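Local coordinates for PILI retraction protein PILT (Thermus thermophilus, PDB 5FL3), which probably binds and hydrolyses ATP as a secretion-type ATPase of the GSP E family, thought to power retraction of type IV pili, at residues D329-L343 with A349-A363. Residues are numbered along the deposited sequence; the frame is centred on the assembly and turned at random.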
loop_
_atom_site.group_PDB
_atom_site.type_symbol
_atom_site.label_atom_id
_atom_site.label_comp_id
_atom_site.label_asym_id
_atom_site.label_seq_id
_atom_site.Cartn_x
_atom_site.Cartn_y
_atom_site.Cartn_z
ATOM N N ASP A 329 -3.414 -19.178 -4.976
ATOM C CA ASP A 329 -3.960 -20.102 -5.956
ATOM C C ASP A 329 -5.351 -20.520 -5.524
ATOM O O ASP A 329 -6.206 -20.780 -6.367
ATOM C CB ASP A 329 -3.055 -21.319 -6.148
ATOM C CG ASP A 329 -1.744 -20.971 -6.843
ATOM O OD1 ASP A 329 -1.639 -19.822 -7.331
ATOM O OD2 ASP A 329 -0.845 -21.853 -6.919
ATOM N N GLN A 330 -5.594 -20.548 -4.214
ATOM C CA GLN A 330 -6.939 -20.824 -3.702
ATOM C C GLN A 330 -7.900 -19.677 -3.971
ATOM O O GLN A 330 -9.020 -19.896 -4.404
ATOM C CB GLN A 330 -6.919 -21.115 -2.199
ATOM C CG GLN A 330 -6.472 -22.512 -1.829
ATOM C CD GLN A 330 -6.384 -22.696 -0.330
ATOM O OE1 GLN A 330 -5.714 -21.930 0.358
ATOM N NE2 GLN A 330 -7.071 -23.708 0.188
ATOM N N HIS A 331 -7.474 -18.451 -3.718
ATOM C CA HIS A 331 -8.391 -17.334 -3.883
ATOM C C HIS A 331 -8.694 -17.112 -5.355
ATOM O O HIS A 331 -9.777 -16.637 -5.690
ATOM C CB HIS A 331 -7.831 -16.057 -3.252
ATOM C CG HIS A 331 -8.833 -14.949 -3.150
ATOM N ND1 HIS A 331 -8.553 -13.650 -3.523
ATOM C CD2 HIS A 331 -10.120 -14.944 -2.724
ATOM C CE1 HIS A 331 -9.622 -12.897 -3.333
ATOM N NE2 HIS A 331 -10.588 -13.658 -2.847
ATOM N N LEU A 332 -7.745 -17.466 -6.224
ATOM C CA LEU A 332 -7.882 -17.245 -7.671
ATOM C C LEU A 332 -8.963 -18.139 -8.271
ATOM O O LEU A 332 -9.824 -17.668 -9.019
ATOM C CB LEU A 332 -6.560 -17.489 -8.390
ATOM C CG LEU A 332 -5.520 -16.370 -8.303
ATOM C CD1 LEU A 332 -4.183 -16.831 -8.871
ATOM C CD2 LEU A 332 -5.996 -15.088 -9.002
ATOM N N VAL A 333 -8.893 -19.429 -7.944
ATOM C CA VAL A 333 -9.976 -20.370 -8.204
ATOM C C VAL A 333 -11.327 -19.752 -7.836
ATOM O O VAL A 333 -12.243 -19.685 -8.664
ATOM C CB VAL A 333 -9.773 -21.682 -7.414
ATOM C CG1 VAL A 333 -11.091 -22.380 -7.192
ATOM C CG2 VAL A 333 -8.779 -22.593 -8.128
ATOM N N GLU A 334 -11.423 -19.267 -6.602
ATOM C CA GLU A 334 -12.648 -18.667 -6.088
ATOM C C GLU A 334 -13.067 -17.435 -6.898
ATOM O O GLU A 334 -14.250 -17.195 -7.110
ATOM C CB GLU A 334 -12.463 -18.310 -4.608
ATOM C CG GLU A 334 -13.701 -17.756 -3.933
ATOM C CD GLU A 334 -13.511 -17.535 -2.436
ATOM O OE1 GLU A 334 -12.459 -17.951 -1.886
ATOM O OE2 GLU A 334 -14.418 -16.937 -1.810
ATOM N N LEU A 335 -12.093 -16.657 -7.355
ATOM C CA LEU A 335 -12.387 -15.471 -8.160
ATOM C C LEU A 335 -12.797 -15.860 -9.579
ATOM O O LEU A 335 -13.729 -15.278 -10.141
ATOM C CB LEU A 335 -11.180 -14.510 -8.190
ATOM C CG LEU A 335 -10.956 -13.709 -6.896
ATOM C CD1 LEU A 335 -9.540 -13.164 -6.805
ATOM C CD2 LEU A 335 -11.990 -12.582 -6.757
ATOM N N TYR A 336 -12.093 -16.840 -10.149
ATOM C CA TYR A 336 -12.411 -17.338 -11.484
ATOM C C TYR A 336 -13.802 -17.972 -11.542
ATOM O O TYR A 336 -14.630 -17.541 -12.353
ATOM C CB TYR A 336 -11.382 -18.353 -11.970
ATOM C CG TYR A 336 -11.760 -18.903 -13.317
ATOM C CD1 TYR A 336 -11.817 -18.070 -14.425
ATOM C CD2 TYR A 336 -12.109 -20.238 -13.481
ATOM C CE1 TYR A 336 -12.180 -18.548 -15.664
ATOM C CE2 TYR A 336 -12.470 -20.732 -14.725
ATOM C CZ TYR A 336 -12.506 -19.880 -15.816
ATOM O OH TYR A 336 -12.873 -20.343 -17.068
ATOM N N THR A 337 -14.070 -18.967 -10.691
ATOM C CA THR A 337 -15.377 -19.630 -10.717
ATOM C C THR A 337 -16.510 -18.643 -10.517
ATOM O O THR A 337 -17.597 -18.836 -11.076
ATOM C CB THR A 337 -15.542 -20.720 -9.651
ATOM O OG1 THR A 337 -15.787 -20.109 -8.378
ATOM C CG2 THR A 337 -14.339 -21.650 -9.602
ATOM N N GLU A 338 -16.264 -17.591 -9.739
ATOM C CA GLU A 338 -17.284 -16.567 -9.491
ATOM C C GLU A 338 -17.369 -15.550 -10.595
ATOM O O GLU A 338 -18.176 -14.631 -10.534
ATOM C CB GLU A 338 -17.015 -15.846 -8.188
ATOM C CG GLU A 338 -17.441 -16.634 -6.991
ATOM C CD GLU A 338 -17.335 -15.821 -5.737
ATOM O OE1 GLU A 338 -16.189 -15.609 -5.279
ATOM O OE2 GLU A 338 -18.395 -15.383 -5.228
ATOM N N GLY A 339 -16.512 -15.696 -11.593
ATOM C CA GLY A 339 -16.593 -14.856 -12.771
ATOM C C GLY A 339 -16.140 -13.430 -12.542
ATOM O O GLY A 339 -16.638 -12.512 -13.189
ATOM N N LEU A 340 -15.185 -13.244 -11.631
ATOM C CA LEU A 340 -14.630 -11.917 -11.366
ATOM C C LEU A 340 -13.322 -11.688 -12.140
ATOM O O LEU A 340 -12.914 -10.547 -12.369
ATOM C CB LEU A 340 -14.418 -11.726 -9.868
ATOM C CG LEU A 340 -15.710 -11.546 -9.056
ATOM C CD1 LEU A 340 -15.446 -11.658 -7.547
ATOM C CD2 LEU A 340 -16.365 -10.216 -9.389
ATOM N N ILE A 341 -12.680 -12.777 -12.562
ATOM C CA ILE A 341 -11.492 -12.692 -13.413
ATOM C C ILE A 341 -11.543 -13.717 -14.552
ATOM O O ILE A 341 -12.220 -14.746 -14.449
ATOM C CB ILE A 341 -10.179 -12.907 -12.602
ATOM C CG1 ILE A 341 -10.238 -14.207 -11.797
ATOM C CG2 ILE A 341 -9.922 -11.741 -11.677
ATOM C CD1 ILE A 341 -8.942 -14.558 -11.076
ATOM N N SER A 342 -10.815 -13.438 -15.632
ATOM C CA SER A 342 -10.743 -14.371 -16.748
ATOM C C SER A 342 -9.867 -15.554 -16.391
ATOM O O SER A 342 -9.121 -15.515 -15.411
ATOM C CB SER A 342 -10.200 -13.694 -17.992
ATOM O OG SER A 342 -8.829 -13.403 -17.830
ATOM N N LEU A 343 -9.958 -16.610 -17.190
ATOM C CA LEU A 343 -9.096 -17.763 -17.005
ATOM C C LEU A 343 -7.657 -17.377 -17.309
ATOM O O LEU A 343 -6.724 -17.805 -16.627
ATOM C CB LEU A 343 -9.540 -18.921 -17.903
ATOM C CG LEU A 343 -8.646 -20.167 -17.912
ATOM C CD1 LEU A 343 -8.555 -20.805 -16.525
ATOM C CD2 LEU A 343 -9.176 -21.152 -18.927
ATOM N N ALA A 349 -1.598 -15.073 -13.157
ATOM C CA ALA A 349 -1.404 -14.632 -11.775
ATOM C C ALA A 349 -1.027 -15.772 -10.829
ATOM O O ALA A 349 -0.448 -15.530 -9.771
ATOM C CB ALA A 349 -2.659 -13.942 -11.264
ATOM N N ALA A 350 -1.358 -17.004 -11.212
ATOM C CA ALA A 350 -1.248 -18.152 -10.314
ATOM C C ALA A 350 0.193 -18.450 -9.886
ATOM O O ALA A 350 1.104 -18.454 -10.715
ATOM C CB ALA A 350 -1.866 -19.377 -10.966
ATOM N N THR A 351 0.379 -18.695 -8.587
ATOM C CA THR A 351 1.685 -19.031 -8.013
ATOM C C THR A 351 2.323 -20.205 -8.755
ATOM O O THR A 351 3.508 -20.173 -9.096
ATOM C CB THR A 351 1.570 -19.365 -6.510
ATOM O OG1 THR A 351 1.262 -18.172 -5.777
ATOM C CG2 THR A 351 2.874 -19.956 -5.976
ATOM N N SER A 352 1.533 -21.242 -9.000
ATOM C CA SER A 352 1.916 -22.246 -9.985
ATOM C C SER A 352 0.699 -22.573 -10.848
ATOM O O SER A 352 -0.243 -23.221 -10.382
ATOM C CB SER A 352 2.469 -23.509 -9.317
ATOM O OG SER A 352 1.491 -24.526 -9.276
ATOM N N PRO A 353 0.724 -22.131 -12.118
ATOM C CA PRO A 353 -0.347 -22.300 -13.117
ATOM C C PRO A 353 -0.768 -23.756 -13.282
ATOM O O PRO A 353 -1.792 -24.062 -13.906
ATOM C CB PRO A 353 0.288 -21.770 -14.409
ATOM C CG PRO A 353 1.751 -21.844 -14.176
ATOM C CD PRO A 353 1.939 -21.560 -12.718
ATOM N N HIS A 354 0.055 -24.639 -12.726
ATOM C CA HIS A 354 -0.232 -26.055 -12.631
ATOM C C HIS A 354 -1.191 -26.338 -11.484
ATOM O O HIS A 354 -2.302 -26.830 -11.706
ATOM C CB HIS A 354 1.062 -26.843 -12.436
ATOM C CG HIS A 354 0.850 -28.313 -12.274
ATOM N ND1 HIS A 354 0.802 -29.178 -13.345
ATOM C CD2 HIS A 354 0.661 -29.070 -11.167
ATOM C CE1 HIS A 354 0.597 -30.408 -12.905
ATOM N NE2 HIS A 354 0.509 -30.370 -11.588
ATOM N N GLU A 355 -0.765 -26.010 -10.261
ATOM C CA GLU A 355 -1.565 -26.282 -9.066
ATOM C C GLU A 355 -2.924 -25.596 -9.167
ATOM O O GLU A 355 -3.874 -25.970 -8.479
ATOM C CB GLU A 355 -0.823 -25.853 -7.782
ATOM C CG GLU A 355 0.407 -26.736 -7.429
ATOM C CD GLU A 355 1.115 -26.350 -6.112
ATOM O OE1 GLU A 355 0.454 -26.359 -5.047
ATOM O OE2 GLU A 355 2.342 -26.066 -6.138
ATOM N N PHE A 356 -3.020 -24.612 -10.055
ATOM C CA PHE A 356 -4.278 -23.921 -10.288
ATOM C C PHE A 356 -5.337 -24.822 -10.926
ATOM O O PHE A 356 -6.428 -24.983 -10.365
ATOM C CB PHE A 356 -4.064 -22.682 -11.166
ATOM C CG PHE A 356 -5.342 -21.958 -11.504
ATOM C CD1 PHE A 356 -5.997 -21.201 -10.549
ATOM C CD2 PHE A 356 -5.893 -22.044 -12.771
ATOM C CE1 PHE A 356 -7.176 -20.547 -10.850
ATOM C CE2 PHE A 356 -7.069 -21.387 -13.073
ATOM C CZ PHE A 356 -7.707 -20.638 -12.116
ATOM N N ARG A 357 -5.032 -25.394 -12.094
ATOM C CA ARG A 357 -6.046 -26.157 -12.833
ATOM C C ARG A 357 -6.469 -27.415 -12.071
ATOM O O ARG A 357 -7.640 -27.786 -12.084
ATOM C CB ARG A 357 -5.549 -26.512 -14.238
ATOM C CG ARG A 357 -6.547 -27.334 -15.083
ATOM C CD ARG A 357 -7.919 -26.651 -15.283
ATOM N NE ARG A 357 -8.777 -27.426 -16.191
ATOM C CZ ARG A 357 -10.097 -27.282 -16.316
ATOM N NH1 ARG A 357 -10.745 -26.388 -15.579
ATOM N NH2 ARG A 357 -10.773 -28.047 -17.175
ATOM N N LEU A 358 -5.518 -28.057 -11.402
ATOM C CA LEU A 358 -5.843 -29.113 -10.454
ATOM C C LEU A 358 -6.913 -28.629 -9.486
ATOM O O LEU A 358 -8.042 -29.124 -9.482
ATOM C CB LEU A 358 -4.601 -29.553 -9.679
ATOM C CG LEU A 358 -3.535 -30.308 -10.461
ATOM C CD1 LEU A 358 -2.411 -30.746 -9.533
ATOM C CD2 LEU A 358 -4.157 -31.497 -11.163
ATOM N N LEU A 359 -6.537 -27.645 -8.679
ATOM C CA LEU A 359 -7.428 -27.026 -7.708
ATOM C C LEU A 359 -8.771 -26.600 -8.311
ATOM O O LEU A 359 -9.822 -26.764 -7.683
ATOM C CB LEU A 359 -6.735 -25.816 -7.086
ATOM C CG LEU A 359 -6.703 -25.723 -5.565
ATOM C CD1 LEU A 359 -5.781 -26.779 -4.978
ATOM C CD2 LEU A 359 -6.261 -24.340 -5.142
ATOM N N LEU A 360 -8.728 -26.061 -9.529
ATOM C CA LEU A 360 -9.933 -25.592 -10.213
ATOM C C LEU A 360 -10.882 -26.733 -10.530
ATOM O O LEU A 360 -12.079 -26.637 -10.256
ATOM C CB LEU A 360 -9.576 -24.851 -11.505
ATOM C CG LEU A 360 -10.764 -24.455 -12.386
ATOM C CD1 LEU A 360 -11.756 -23.599 -11.622
ATOM C CD2 LEU A 360 -10.289 -23.733 -13.633
ATOM N N THR A 361 -10.342 -27.816 -11.093
ATOM C CA THR A 361 -11.154 -28.958 -11.541
ATOM C C THR A 361 -12.086 -29.459 -10.437
ATOM O O THR A 361 -13.134 -30.059 -10.714
ATOM C CB THR A 361 -10.276 -30.141 -12.033
ATOM O OG1 THR A 361 -9.251 -30.422 -11.071
ATOM C CG2 THR A 361 -9.641 -29.826 -13.382
ATOM N N LYS A 362 -11.709 -29.184 -9.190
ATOM C CA LYS A 362 -12.518 -29.541 -8.038
ATOM C C LYS A 362 -13.588 -28.493 -7.741
ATOM O O LYS A 362 -13.880 -28.200 -6.581
ATOM C CB LYS A 362 -11.612 -29.740 -6.841
ATOM C CG LYS A 362 -10.362 -30.498 -7.209
ATOM C CD LYS A 362 -9.295 -30.347 -6.146
ATOM C CE LYS A 362 -8.716 -31.698 -5.745
ATOM N NZ LYS A 362 -7.688 -31.573 -4.673
ATOM N N ALA A 363 -14.172 -27.942 -8.802
ATOM C CA ALA A 363 -15.282 -27.003 -8.694
ATOM C C ALA A 363 -15.983 -26.872 -10.041
ATOM O O ALA A 363 -15.340 -26.935 -11.089
ATOM C CB ALA A 363 -14.793 -25.648 -8.211
#
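The carboxylate of D329 grips the backbone of T351 and S352 where two of the C-terminal helices of this PilT-type P-loop ATPase meet. Helix 329-337 and helix 353-361 approach to 9.5 Å between axes and cross at -54°, with helix 343-349 packed against the second of them through F356. Both carboxylate oxygens use their syn lone pairs. OD1 of D329 takes the N-H of T351, with 2.6 Å from OD1 to T351 N. The bond from S352 N to D329 OD2 is longer, 3.2 Å, but straighter (162°). With CG anti to the carbonyl carbon (chi1 -69°), the buried D329 side chain reaches the turn that leads into helix 353-361. S352 is the N-cap of that helix, its OG accepting from E355 N, so the aspartate holds the cap residue by its backbone. Without this carboxylate, as with an alanine here, the amides of T351 and S352 would probably lose their shared acceptor group, leaving the turn less firmly fixed before the cap. E355 itself directs its carboxylate to a salt bridge with K314.

Apolar packing fills the rest. F356 lies as a knob among D329, L332, V333 and L343; the edge of its ring meets the backbone of helix 329-337, F356 CE1 lying 3.6 Å from V333 N, while L343 CD1 comes in near the ring plane beside CE2. L332 turns CD1 onto the backbone of A350, 3.5 Å from its CA, and also reaches A290 and L279 of the neighbouring sheet. Further along, V333 CG2 packs on the F356 ring, on L359 CB and over the start of L360, 3.7 Å from L360 N, and Q330 CG touches L359 CD2. At the far end L360 CD1 touches both T337 CG2, at 3.8 Å, and, in the plane of the Y336 ring at its edge, Y336 CD2, at 3.9 Å.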